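Local coordinates for adapter protein MecA 2 (Bacillus subtilis, PDB 3JTO) that acts as an adaptor that recognises unfolded or aggregated proteins and ComK and delivers them to the ClpC protease, this chain being the C-terminal, ClpC-binding domain, at residues I7-S12 / Q39-L44; E21-I26 / A57-Y62; I26-G31 / N84-I89; T32-D37 / R72-G77. All coordinates share one frame; numbering follows the deposited sequence.

Contact 1: residues I7-S12 / Q39-L44; sequences IYQFHS and QYFLSL
F41 carries its CG anti to its own carbonyl carbon (chi1 -64°), while Q9 holds an unusual chi1 of -137°; the two side chains then run alongside each other, pointing the same way, until Q9 CG comes 3.2 Å from F41 CE1. The Q9 amide is turned steeply against the phenyl plane, 61° away from it, and its NE2 also lies near the outer ring carbons. On its other neighbour the same amide is almost parallel to that of Q39 and stacked, with Q39 NE2 3.7 Å from Q9 CG. With F41 cut back to alanine, a gap is likely to open beside Q9 and next to L73 of helix 70-76, leaving the Q9 amide free to turn. These pairs belong to an antiparallel sheet with strand order 4-1-3-2-5, in which strand 39-47 is the central one and strand 4-10 its neighbour. Backbone bonds zip the two together at the hydrogen-bonded pairs Y8-L42 and F10-Y40, each bonded both ways, with F10 N to Y40 O at 2.8 Å. The face with I7, F41 and S43 meets helix 70-76, while Q9 on the same face lies against T66; I7 CG1 is 3.7 Å from S43 OG there. The other face meets helices 13-25 and 49-59; on it F10 CE2 rests 3.8 Å from L42 CB, with L19 touching F10 and L59 touching L42.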
loop_
_atom_site.group_PDB
_atom_site.type_symbol
_atom_site.label_atom_id
_atom_site.label_comp_id
_atom_site.label_asym_id
_atom_site.label_seq_id
_atom_site.Cartn_x
_atom_site.Cartn_y
_atom_site.Cartn_z
ATOM N N ILE A 7 -0.148 3.852 5.631
ATOM C CA ILE A 7 1.014 3.909 4.752
ATOM C C ILE A 7 2.163 3.029 5.243
ATOM O O ILE A 7 2.660 3.208 6.350
ATOM C CB ILE A 7 1.557 5.315 4.574
ATOM C CG1 ILE A 7 0.449 6.282 4.172
ATOM C CG2 ILE A 7 2.643 5.313 3.518
ATOM C CD1 ILE A 7 0.922 7.729 4.139
ATOM N N TYR A 8 2.578 2.095 4.390
ATOM C CA TYR A 8 3.689 1.192 4.657
ATOM C C TYR A 8 4.860 1.353 3.686
ATOM O O TYR A 8 4.670 1.692 2.517
ATOM C CB TYR A 8 3.199 -0.256 4.610
ATOM C CG TYR A 8 2.858 -0.808 5.968
ATOM C CD1 TYR A 8 3.615 -1.829 6.537
ATOM C CD2 TYR A 8 1.795 -0.296 6.690
ATOM C CE1 TYR A 8 3.309 -2.318 7.783
ATOM C CE2 TYR A 8 1.483 -0.778 7.928
ATOM C CZ TYR A 8 2.238 -1.782 8.471
ATOM O OH TYR A 8 1.906 -2.248 9.713
ATOM N N GLN A 9 6.054 1.045 4.195
ATOM C CA GLN A 9 7.348 1.134 3.511
ATOM C C GLN A 9 7.835 -0.264 3.065
ATOM O O GLN A 9 7.822 -1.212 3.853
ATOM C CB GLN A 9 8.340 1.628 4.548
ATOM C CG GLN A 9 9.326 2.678 4.162
ATOM C CD GLN A 9 10.006 3.206 5.410
ATOM O OE1 GLN A 9 10.219 2.447 6.358
ATOM N NE2 GLN A 9 10.319 4.507 5.440
ATOM N N PHE A 10 8.285 -0.393 1.820
ATOM C CA PHE A 10 8.814 -1.671 1.327
ATOM C C PHE A 10 10.153 -1.465 0.648
ATOM O O PHE A 10 10.332 -0.507 -0.117
ATOM C CB PHE A 10 7.834 -2.343 0.360
ATOM C CG PHE A 10 6.453 -2.486 0.925
ATOM C CD1 PHE A 10 6.099 -3.621 1.636
ATOM C CD2 PHE A 10 5.525 -1.463 0.782
ATOM C CE1 PHE A 10 4.842 -3.738 2.182
ATOM C CE2 PHE A 10 4.277 -1.575 1.316
ATOM C CZ PHE A 10 3.925 -2.709 2.018
ATOM N N HIS A 11 11.094 -2.359 0.927
ATOM C CA HIS A 11 12.435 -2.237 0.368
ATOM C C HIS A 11 12.423 -2.363 -1.156
ATOM O O HIS A 11 13.208 -1.708 -1.835
ATOM C CB HIS A 11 13.403 -3.238 1.007
ATOM C CG HIS A 11 13.320 -4.620 0.437
ATOM N ND1 HIS A 11 12.614 -5.637 1.047
ATOM C CD2 HIS A 11 13.873 -5.162 -0.673
ATOM C CE1 HIS A 11 12.719 -6.740 0.326
ATOM N NE2 HIS A 11 13.480 -6.478 -0.723
ATOM N N SER A 12 11.517 -3.168 -1.703
ATOM C CA SER A 12 11.430 -3.263 -3.154
ATOM C C SER A 12 10.014 -3.465 -3.649
ATOM O O SER A 12 9.136 -3.877 -2.908
ATOM C CB SER A 12 12.312 -4.392 -3.692
ATOM O OG SER A 12 11.538 -5.543 -3.997
ATOM N N GLN A 39 12.877 3.666 -2.128
ATOM C CA GLN A 39 11.882 2.661 -1.717
ATOM C C GLN A 39 10.425 2.874 -2.157
ATOM O O GLN A 39 10.017 3.950 -2.611
ATOM C CB GLN A 39 11.931 2.444 -0.202
ATOM C CG GLN A 39 12.275 3.678 0.574
ATOM C CD GLN A 39 12.868 3.359 1.924
ATOM O OE1 GLN A 39 13.563 4.186 2.521
ATOM N NE2 GLN A 39 12.598 2.159 2.417
ATOM N N TYR A 40 9.641 1.822 -1.992
ATOM C CA TYR A 40 8.245 1.861 -2.368
ATOM C C TYR A 40 7.333 2.025 -1.167
ATOM O O TYR A 40 7.606 1.520 -0.067
ATOM C CB TYR A 40 7.871 0.644 -3.218
ATOM C CG TYR A 40 8.560 0.698 -4.557
ATOM C CD1 TYR A 40 7.996 1.397 -5.614
ATOM C CD2 TYR A 40 9.801 0.108 -4.748
ATOM C CE1 TYR A 40 8.629 1.479 -6.834
ATOM C CE2 TYR A 40 10.440 0.183 -5.965
ATOM C CZ TYR A 40 9.854 0.867 -6.998
ATOM O OH TYR A 40 10.484 0.941 -8.215
ATOM N N PHE A 41 6.260 2.770 -1.388
ATOM C CA PHE A 41 5.287 3.023 -0.338
ATOM C C PHE A 41 3.925 2.711 -0.875
ATOM O O PHE A 41 3.587 3.078 -1.999
ATOM C CB PHE A 41 5.336 4.479 0.125
ATOM C CG PHE A 41 6.634 4.863 0.767
ATOM C CD1 PHE A 41 6.763 4.875 2.147
ATOM C CD2 PHE A 41 7.733 5.220 -0.015
ATOM C CE1 PHE A 41 7.969 5.243 2.750
ATOM C CE2 PHE A 41 8.940 5.582 0.575
ATOM C CZ PHE A 41 9.059 5.591 1.961
ATOM N N LEU A 42 3.144 2.013 -0.076
ATOM C CA LEU A 42 1.765 1.761 -0.429
ATOM C C LEU A 42 0.885 2.539 0.551
ATOM O O LEU A 42 1.026 2.415 1.761
ATOM C CB LEU A 42 1.469 0.266 -0.364
ATOM C CG LEU A 42 0.011 -0.186 -0.504
ATOM C CD1 LEU A 42 -0.454 -0.090 -1.955
ATOM C CD2 LEU A 42 -0.171 -1.605 0.014
ATOM N N SER A 43 -0.011 3.345 0.014
ATOM C CA SER A 43 -0.926 4.132 0.815
ATOM C C SER A 43 -2.356 3.649 0.563
ATOM O O SER A 43 -2.781 3.521 -0.592
ATOM C CB SER A 43 -0.789 5.617 0.453
ATOM O OG SER A 43 -1.733 6.405 1.149
ATOM N N LEU A 44 -3.081 3.374 1.645
ATOM C CA LEU A 44 -4.483 2.972 1.578
ATOM C C LEU A 44 -5.282 3.846 2.536
ATOM O O LEU A 44 -4.915 4.001 3.687
ATOM C CB LEU A 44 -4.642 1.503 1.958
ATOM C CG LEU A 44 -4.177 0.449 0.952
ATOM C CD1 LEU A 44 -3.907 -0.859 1.666
ATOM C CD2 LEU A 44 -5.206 0.279 -0.208
#

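Contact 2: residues E21-I26 / A57-Y62; sequences ESLQRI and AVLAEY
V58 supplies most of the apolar contact with both of its methyl branches. A chi1 of 165° places CG1 anti to the backbone N, within reach of two neighbours on the other helix, 3.8 Å from S22 CB and 3.9 Å from L23 CD2. The second branch, CG2, lies 3.9 Å from S22 CB and is approached more distantly by I26 CD1. Next to this knot, L23 and L59 cross at about a right angle, L23 CD1 meeting L59 CD2 at 4.2 Å. This is where helices 13-25 and 49-59 lie next to each other on one face of the antiparallel sheet: L23 and L59 both reach down to L42 of strand 39-47, L19 touches V58 and L59 from one turn back, and V86 of helix 85-93 also packs on L23. No hydrogen bond joins the two segments; the contact is apolar, methyl groups of V58, L23, L59 and I26 together with S22 CB. Polar bonds occur within each partner instead. R25 NH1 makes a salt bridge of 2.6 Å to E21 OE1, one helical turn back, with the carboxylate carbon E21 CD above a face of the guanidinium, displaced toward its rim. Helix 13-25 runs out at I26, whose N keeps weak bonds to S22 O and L23 O. In the other segment Y62 N is bonded to L59 O at 2.8 Å.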
loop_
_atom_site.group_PDB
_atom_site.type_symbol
_atom_site.label_atom_id
_atom_site.label_comp_id
_atom_site.label_asym_id
_atom_site.label_seq_id
_atom_site.Cartn_x
_atom_site.Cartn_y
_atom_site.Cartn_z
ATOM N N GLU A 21 -1.814 -10.038 -3.794
ATOM C CA GLU A 21 -2.774 -11.117 -3.933
ATOM C C GLU A 21 -3.525 -11.343 -2.616
ATOM O O GLU A 21 -4.733 -11.596 -2.602
ATOM C CB GLU A 21 -2.037 -12.375 -4.371
ATOM C CG GLU A 21 -2.895 -13.398 -5.076
ATOM C CD GLU A 21 -3.302 -14.512 -4.151
ATOM O OE1 GLU A 21 -3.867 -14.211 -3.079
ATOM O OE2 GLU A 21 -3.050 -15.688 -4.492
ATOM N N SER A 22 -2.793 -11.237 -1.515
ATOM C CA SER A 22 -3.365 -11.278 -0.180
ATOM C C SER A 22 -4.335 -10.118 0.104
ATOM O O SER A 22 -5.359 -10.327 0.753
ATOM C CB SER A 22 -2.248 -11.288 0.860
ATOM O OG SER A 22 -1.445 -12.441 0.709
ATOM N N LEU A 23 -4.010 -8.914 -0.370
ATOM C CA LEU A 23 -4.894 -7.762 -0.195
ATOM C C LEU A 23 -6.218 -7.943 -0.938
ATOM O O LEU A 23 -7.288 -7.681 -0.381
ATOM C CB LEU A 23 -4.225 -6.452 -0.627
ATOM C CG LEU A 23 -3.128 -5.906 0.289
ATOM C CD1 LEU A 23 -2.708 -4.540 -0.162
ATOM C CD2 LEU A 23 -3.567 -5.868 1.754
ATOM N N GLN A 24 -6.147 -8.396 -2.187
ATOM C CA GLN A 24 -7.353 -8.600 -2.980
ATOM C C GLN A 24 -8.272 -9.663 -2.370
ATOM O O GLN A 24 -9.492 -9.574 -2.470
ATOM C CB GLN A 24 -6.990 -8.998 -4.392
ATOM C CG GLN A 24 -8.177 -9.157 -5.306
ATOM C CD GLN A 24 -7.854 -10.046 -6.497
ATOM O OE1 GLN A 24 -7.704 -9.576 -7.633
ATOM N NE2 GLN A 24 -7.724 -11.338 -6.238
ATOM N N ARG A 25 -7.684 -10.671 -1.737
ATOM C CA ARG A 25 -8.490 -11.712 -1.139
ATOM C C ARG A 25 -9.384 -11.137 -0.040
ATOM O O ARG A 25 -10.552 -11.512 0.080
ATOM C CB ARG A 25 -7.624 -12.866 -0.621
ATOM C CG ARG A 25 -7.037 -13.694 -1.755
ATOM C CD ARG A 25 -6.673 -15.102 -1.314
ATOM N NE ARG A 25 -6.538 -16.006 -2.459
ATOM C CZ ARG A 25 -5.432 -16.675 -2.762
ATOM N NH1 ARG A 25 -4.355 -16.558 -1.993
ATOM N NH2 ARG A 25 -5.404 -17.472 -3.825
ATOM N N ILE A 26 -8.843 -10.211 0.743
ATOM C CA ILE A 26 -9.615 -9.601 1.814
ATOM C C ILE A 26 -10.379 -8.362 1.335
ATOM O O ILE A 26 -10.683 -7.472 2.114
ATOM C CB ILE A 26 -8.727 -9.296 3.034
ATOM C CG1 ILE A 26 -7.715 -8.187 2.734
ATOM C CG2 ILE A 26 -7.987 -10.558 3.468
ATOM C CD1 ILE A 26 -6.839 -7.882 3.913
ATOM N N ALA A 57 -1.953 -6.728 8.826
ATOM C CA ALA A 57 -1.417 -8.056 9.079
ATOM C C ALA A 57 -0.760 -8.624 7.829
ATOM O O ALA A 57 0.237 -9.337 7.905
ATOM C CB ALA A 57 -2.515 -8.980 9.564
ATOM N N VAL A 58 -1.336 -8.320 6.676
ATOM C CA VAL A 58 -0.705 -8.666 5.417
ATOM C C VAL A 58 0.587 -7.871 5.223
ATOM O O VAL A 58 1.648 -8.447 4.982
ATOM C CB VAL A 58 -1.645 -8.403 4.237
ATOM C CG1 VAL A 58 -0.874 -8.422 2.925
ATOM C CG2 VAL A 58 -2.778 -9.435 4.229
ATOM N N LEU A 59 0.490 -6.549 5.344
ATOM C CA LEU A 59 1.605 -5.667 5.011
ATOM C C LEU A 59 2.794 -5.902 5.921
ATOM O O LEU A 59 3.936 -5.900 5.462
ATOM C CB LEU A 59 1.196 -4.195 5.061
ATOM C CG LEU A 59 0.015 -3.775 4.201
ATOM C CD1 LEU A 59 -0.200 -2.274 4.289
ATOM C CD2 LEU A 59 0.247 -4.199 2.772
ATOM N N ALA A 60 2.522 -6.108 7.206
ATOM C CA ALA A 60 3.582 -6.323 8.182
ATOM C C ALA A 60 4.507 -7.492 7.829
ATOM O O ALA A 60 5.650 -7.544 8.285
ATOM C CB ALA A 60 3.004 -6.504 9.573
ATOM N N GLU A 61 4.026 -8.421 7.015
ATOM C CA GLU A 61 4.865 -9.542 6.605
ATOM C C GLU A 61 5.934 -9.149 5.590
ATOM O O GLU A 61 6.885 -9.898 5.384
ATOM C CB GLU A 61 4.024 -10.684 6.030
ATOM C CG GLU A 61 3.308 -11.530 7.065
ATOM C CD GLU A 61 2.491 -12.637 6.429
ATOM O OE1 GLU A 61 2.333 -12.621 5.185
ATOM O OE2 GLU A 61 2.003 -13.521 7.172
ATOM N N TYR A 62 5.773 -7.992 4.950
ATOM C CA TYR A 62 6.664 -7.594 3.855
ATOM C C TYR A 62 7.357 -6.248 4.065
ATOM O O TYR A 62 8.365 -5.957 3.419
ATOM C CB TYR A 62 5.905 -7.547 2.536
ATOM C CG TYR A 62 5.392 -8.871 2.063
ATOM C CD1 TYR A 62 6.181 -9.703 1.275
ATOM C CD2 TYR A 62 4.106 -9.288 2.381
ATOM C CE1 TYR A 62 5.705 -10.918 0.831
ATOM C CE2 TYR A 62 3.622 -10.500 1.940
ATOM C CZ TYR A 62 4.421 -11.310 1.168
ATOM O OH TYR A 62 3.927 -12.520 0.727
#

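Contact 3: residues I26-G31 / N84-I89; sequences IGITGG and NAVETI
V86 points its side chain squarely at the loop 26-31, its two branches splitting around the backbone there. CG1, anti to the backbone N (chi1 167°), sits 3.3 Å from I28 O, while CG2 lies beside G30 O and faces I28 CG2 at 4.2 Å. A85 sets its methyl carbon CB 3.2 Å from G31 O, and E87 lays its CB and CG beside T29 O, with T29 CG2 facing E87 CB. Backbone bonds join the two segments as well. V86 N donates nearly straight to G30 O at 3.0 Å (168° at the hydrogen), and A85 N gives a bond of 2.9 Å to G31 O; both donors stand tilted out of the carbonyl plane. E87 N to T29 O is a weak third. G31 has backbone angles at which any side chain would jam against the carbonyl oxygen before it, and a CB there would also come close to A85 CB. Further back G27 is the C-prime residue of the Schellman motif that ends helix 13-25, from which the loop sets out. N84 is the N-cap of helix 85-93, yet its side chain makes no capping bond; its carbonyl oxygen takes T88 N and, from above the plane, T88 OG1. First-turn N-H groups are thus met by carbonyls of a distant loop, an alignment that probably suits the positive end of the helix dipole.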
loop_
_atom_site.group_PDB
_atom_site.type_symbol
_atom_site.label_atom_id
_atom_site.label_comp_id
_atom_site.label_asym_id
_atom_site.label_seq_id
_atom_site.Cartn_x
_atom_site.Cartn_y
_atom_site.Cartn_z
ATOM N N ILE A 26 -8.843 -10.211 0.743
ATOM C CA ILE A 26 -9.615 -9.601 1.814
ATOM C C ILE A 26 -10.379 -8.362 1.335
ATOM O O ILE A 26 -10.683 -7.472 2.114
ATOM C CB ILE A 26 -8.727 -9.296 3.034
ATOM C CG1 ILE A 26 -7.715 -8.187 2.734
ATOM C CG2 ILE A 26 -7.987 -10.558 3.468
ATOM C CD1 ILE A 26 -6.839 -7.882 3.913
ATOM N N GLY A 27 -10.667 -8.314 0.039
ATOM C CA GLY A 27 -11.514 -7.285 -0.530
ATOM C C GLY A 27 -10.886 -5.923 -0.778
ATOM O O GLY A 27 -11.606 -4.931 -0.956
ATOM N N ILE A 28 -9.556 -5.860 -0.798
ATOM C CA ILE A 28 -8.873 -4.610 -1.130
ATOM C C ILE A 28 -8.438 -4.602 -2.590
ATOM O O ILE A 28 -7.730 -5.498 -3.045
ATOM C CB ILE A 28 -7.652 -4.340 -0.226
ATOM C CG1 ILE A 28 -8.112 -4.086 1.207
ATOM C CG2 ILE A 28 -6.901 -3.111 -0.713
ATOM C CD1 ILE A 28 -8.796 -2.742 1.381
ATOM N N THR A 29 -8.851 -3.570 -3.312
ATOM C CA THR A 29 -8.711 -3.537 -4.752
ATOM C C THR A 29 -8.001 -2.269 -5.259
ATOM O O THR A 29 -7.648 -2.161 -6.438
ATOM C CB THR A 29 -10.111 -3.742 -5.407
ATOM O OG1 THR A 29 -10.345 -5.147 -5.625
ATOM C CG2 THR A 29 -10.222 -2.999 -6.715
ATOM N N GLY A 30 -7.767 -1.322 -4.357
ATOM C CA GLY A 30 -7.184 -0.046 -4.724
ATOM C C GLY A 30 -5.774 0.109 -4.171
ATOM O O GLY A 30 -4.964 -0.816 -4.253
ATOM N N GLY A 31 -5.490 1.277 -3.599
ATOM C CA GLY A 31 -4.184 1.576 -3.050
ATOM C C GLY A 31 -3.377 2.435 -4.001
ATOM O O GLY A 31 -3.525 2.353 -5.218
ATOM N N ASN A 84 -5.239 2.603 -7.792
ATOM C CA ASN A 84 -5.760 1.339 -8.304
ATOM C C ASN A 84 -4.751 0.202 -8.191
ATOM O O ASN A 84 -4.825 -0.771 -8.934
ATOM C CB ASN A 84 -6.138 1.540 -9.772
ATOM C CG ASN A 84 -5.181 2.512 -10.492
ATOM O OD1 ASN A 84 -3.974 2.552 -10.203
ATOM N ND2 ASN A 84 -5.724 3.303 -11.425
ATOM N N ALA A 85 -3.824 0.324 -7.239
ATOM C CA ALA A 85 -2.602 -0.485 -7.227
ATOM C C ALA A 85 -2.822 -2.001 -7.245
ATOM O O ALA A 85 -2.234 -2.705 -8.076
ATOM C CB ALA A 85 -1.685 -0.082 -6.060
ATOM N N VAL A 86 -3.658 -2.501 -6.338
ATOM C CA VAL A 86 -3.833 -3.943 -6.193
ATOM C C VAL A 86 -4.372 -4.591 -7.460
ATOM O O VAL A 86 -3.971 -5.698 -7.808
ATOM C CB VAL A 86 -4.750 -4.312 -5.028
ATOM C CG1 VAL A 86 -5.154 -5.781 -5.129
ATOM C CG2 VAL A 86 -4.060 -4.030 -3.706
ATOM N N GLU A 87 -5.260 -3.898 -8.160
ATOM C CA GLU A 87 -5.848 -4.468 -9.356
ATOM C C GLU A 87 -4.960 -4.261 -10.587
ATOM O O GLU A 87 -4.983 -5.074 -11.506
ATOM C CB GLU A 87 -7.271 -3.937 -9.594
ATOM C CG GLU A 87 -7.336 -2.587 -10.271
ATOM C CD GLU A 87 -8.583 -2.419 -11.131
ATOM O OE1 GLU A 87 -9.369 -3.390 -11.237
ATOM O OE2 GLU A 87 -8.772 -1.322 -11.711
ATOM N N THR A 88 -4.184 -3.178 -10.613
ATOM C CA THR A 88 -3.222 -2.994 -11.696
ATOM C C THR A 88 -2.170 -4.102 -11.643
ATOM O O THR A 88 -1.764 -4.618 -12.670
ATOM C CB THR A 88 -2.515 -1.626 -11.641
ATOM O OG1 THR A 88 -3.476 -0.576 -11.762
ATOM C CG2 THR A 88 -1.489 -1.501 -12.778
ATOM N N ILE A 89 -1.747 -4.467 -10.436
ATOM C CA ILE A 89 -0.736 -5.491 -10.254
ATOM C C ILE A 89 -1.271 -6.878 -10.566
ATOM O O ILE A 89 -0.573 -7.699 -11.170
ATOM C CB ILE A 89 -0.211 -5.496 -8.814
ATOM C CG1 ILE A 89 0.579 -4.217 -8.540
ATOM C CG2 ILE A 89 0.619 -6.752 -8.552
ATOM C CD1 ILE A 89 1.264 -4.190 -7.203
#

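Contact 4: residues T32-D37 / R72-G77; sequences TVYHYD and RLQEYG
Strand 32-36 of the antiparallel sheet is overlaid here by the last turn of helix 70-76, the two axes inclined at 67°, with Y34 and Y36 pointing toward the helix and both touching L73. Over one face of the Y34 ring stands L73 CB, a CH-pi contact of 4.0 Å to the centroid and 17° off the normal. The far end of Y34 comes against Q74, whose CG lies 3.1 Å from Y34 OH; ring and amide planes are almost perpendicular. One water joins the two polar groups, 2.8 Å from Y34 OH and 3.0 Å from Q74 NE2, which donates to it. Shortening Y34 to an alanine is likely to leave L73 CB without its aromatic partner and that water with one protein anchor fewer. L73 sends its CD2 to Y36 CB at 3.5 Å. CG of Y36 is anti to the backbone N (chi1 179°), which carries the ring across the end of the helix, toward Y76 O and R72: Y76 O comes in at its edge, and Y36 OH lies over a face of the R72 guanidinium, 3.6 Å from NE. G77 CA passes 3.5 Å from H35 O, and a side chain on G77 would clash with L73 O. From G77 the chain enters strand 78-81, the antiparallel neighbour of strand 32-36, so helix and returning strand form the helix-on-sheet layering of an alpha-plus-beta domain.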
loop_
_atom_site.group_PDB
_atom_site.type_symbol
_atom_site.label_atom_id
_atom_site.label_comp_id
_atom_site.label_asym_id
_atom_site.label_seq_id
_atom_site.Cartn_x
_atom_site.Cartn_y
_atom_site.Cartn_z
ATOM N N THR A 32 -2.522 3.274 -3.445
ATOM C CA THR A 32 -1.665 4.125 -4.250
ATOM C C THR A 32 -0.216 3.772 -3.914
ATOM O O THR A 32 0.115 3.592 -2.752
ATOM C CB THR A 32 -1.953 5.625 -3.971
ATOM O OG1 THR A 32 -3.301 5.942 -4.350
ATOM C CG2 THR A 32 -1.019 6.515 -4.748
ATOM N N VAL A 33 0.627 3.644 -4.941
ATOM C CA VAL A 33 2.042 3.326 -4.767
ATOM C C VAL A 33 2.925 4.506 -5.114
ATOM O O VAL A 33 2.764 5.118 -6.178
ATOM C CB VAL A 33 2.493 2.126 -5.648
ATOM C CG1 VAL A 33 4.006 1.942 -5.551
ATOM C CG2 VAL A 33 1.754 0.866 -5.240
ATOM N N TYR A 34 3.854 4.807 -4.207
ATOM C CA TYR A 34 4.834 5.867 -4.381
ATOM C C TYR A 34 6.244 5.300 -4.377
ATOM O O TYR A 34 6.517 4.291 -3.743
ATOM C CB TYR A 34 4.734 6.902 -3.257
ATOM C CG TYR A 34 3.452 7.686 -3.257
ATOM C CD1 TYR A 34 3.321 8.839 -4.028
ATOM C CD2 TYR A 34 2.364 7.278 -2.485
ATOM C CE1 TYR A 34 2.137 9.556 -4.042
ATOM C CE2 TYR A 34 1.181 7.996 -2.486
ATOM C CZ TYR A 34 1.077 9.128 -3.275
ATOM O OH TYR A 34 -0.089 9.839 -3.286
ATOM N N HIS A 35 7.138 5.967 -5.089
ATOM C CA HIS A 35 8.554 5.683 -4.997
ATOM C C HIS A 35 9.204 6.903 -4.378
ATOM O O HIS A 35 8.987 8.025 -4.826
ATOM C CB HIS A 35 9.170 5.409 -6.373
ATOM C CG HIS A 35 10.577 4.908 -6.297
ATOM N ND1 HIS A 35 11.671 5.733 -6.438
ATOM C CD2 HIS A 35 11.066 3.675 -6.028
ATOM C CE1 HIS A 35 12.775 5.022 -6.287
ATOM N NE2 HIS A 35 12.434 3.771 -6.037
ATOM N N TYR A 36 10.007 6.680 -3.354
ATOM C CA TYR A 36 10.660 7.773 -2.652
ATOM C C TYR A 36 11.868 7.253 -1.877
ATOM O O TYR A 36 11.786 6.217 -1.231
ATOM C CB TYR A 36 9.685 8.437 -1.678
ATOM C CG TYR A 36 10.335 9.553 -0.903
ATOM C CD1 TYR A 36 10.510 10.801 -1.485
ATOM C CD2 TYR A 36 10.788 9.363 0.395
ATOM C CE1 TYR A 36 11.115 11.830 -0.804
ATOM C CE2 TYR A 36 11.405 10.390 1.092
ATOM C CZ TYR A 36 11.564 11.624 0.481
ATOM O OH TYR A 36 12.158 12.672 1.128
ATOM N N ASP A 37 12.969 7.996 -1.935
ATOM C CA ASP A 37 14.230 7.640 -1.274
ATOM C C ASP A 37 14.630 6.184 -1.472
ATOM O O ASP A 37 14.894 5.464 -0.505
ATOM C CB ASP A 37 14.186 7.938 0.219
ATOM C CG ASP A 37 15.538 7.706 0.894
ATOM O OD1 ASP A 37 16.572 7.854 0.202
ATOM O OD2 ASP A 37 15.563 7.368 2.097
ATOM N N ARG A 72 4.654 14.400 1.976
ATOM C CA ARG A 72 6.028 14.260 1.524
ATOM C C ARG A 72 6.111 13.361 0.293
ATOM O O ARG A 72 6.805 13.685 -0.661
ATOM C CB ARG A 72 6.911 13.705 2.638
ATOM C CG ARG A 72 8.380 13.864 2.354
ATOM C CD ARG A 72 9.184 13.401 3.531
ATOM N NE ARG A 72 10.313 14.288 3.797
ATOM C CZ ARG A 72 11.271 14.022 4.682
ATOM N NH1 ARG A 72 11.235 12.891 5.380
ATOM N NH2 ARG A 72 12.266 14.880 4.865
ATOM N N LEU A 73 5.384 12.248 0.314
ATOM C CA LEU A 73 5.347 11.344 -0.829
ATOM C C LEU A 73 4.712 11.990 -2.053
ATOM O O LEU A 73 5.156 11.767 -3.183
ATOM C CB LEU A 73 4.584 10.068 -0.481
ATOM C CG LEU A 73 5.266 9.207 0.572
ATOM C CD1 LEU A 73 4.367 8.046 0.962
ATOM C CD2 LEU A 73 6.609 8.725 0.021
ATOM N N GLN A 74 3.671 12.784 -1.830
ATOM C CA GLN A 74 2.917 13.353 -2.938
ATOM C C GLN A 74 3.679 14.497 -3.540
ATOM O O GLN A 74 3.707 14.665 -4.749
ATOM C CB GLN A 74 1.535 13.838 -2.480
ATOM C CG GLN A 74 0.526 12.723 -2.375
ATOM C CD GLN A 74 -0.882 13.216 -2.074
ATOM O OE1 GLN A 74 -1.089 14.016 -1.164
ATOM N NE2 GLN A 74 -1.860 12.721 -2.833
ATOM N N GLU A 75 4.296 15.293 -2.678
ATOM C CA GLU A 75 4.973 16.494 -3.118
ATOM C C GLU A 75 6.349 16.179 -3.689
ATOM O O GLU A 75 6.747 16.753 -4.694
ATOM C CB GLU A 75 5.110 17.486 -1.957
ATOM C CG GLU A 75 5.908 18.738 -2.313
ATOM C CD GLU A 75 5.291 19.545 -3.466
ATOM O OE1 GLU A 75 4.101 19.319 -3.816
ATOM O OE2 GLU A 75 6.011 20.405 -4.022
ATOM N N TYR A 76 7.063 15.268 -3.038
ATOM C CA TYR A 76 8.462 15.013 -3.358
ATOM C C TYR A 76 8.751 13.586 -3.847
ATOM O O TYR A 76 9.863 13.274 -4.236
ATOM C CB TYR A 76 9.331 15.307 -2.135
ATOM C CG TYR A 76 9.313 16.744 -1.727
ATOM C CD1 TYR A 76 9.722 17.728 -2.618
ATOM C CD2 TYR A 76 8.898 17.133 -0.442
ATOM C CE1 TYR A 76 9.712 19.054 -2.256
ATOM C CE2 TYR A 76 8.887 18.475 -0.076
ATOM C CZ TYR A 76 9.297 19.422 -0.988
ATOM O OH TYR A 76 9.317 20.752 -0.671
ATOM N N GLY A 77 7.757 12.716 -3.796
ATOM C CA GLY A 77 7.951 11.367 -4.271
ATOM C C GLY A 77 7.522 11.226 -5.715
ATOM O O GLY A 77 7.233 12.202 -6.399
HETATM O O HOH W 1 -0.617 11.680 -5.314
#

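Contacts 1 and 4 share the sheet: strands 39-47 and 32-36 are neighbours, with F41 N close to Y34 O and S43 N close to T32 O. Contact 1 is the most central, half its touching residues buried and none exposed, and is joined by backbone ladder bonds. Contact 4 lies farthest out, three of its eight touching residues exposed, and mixes aromatic packing with a water bridge. Contacts 2 and 3 are intermediate: contact 2 uses the end of helix 13-25, contact 3 the loop that follows, and they share I26. The first relies on apolar contacts alone, the second mainly on loop carbonyls meeting a helix start. L42 ties contact 1 to contact 2 through L23 and L59.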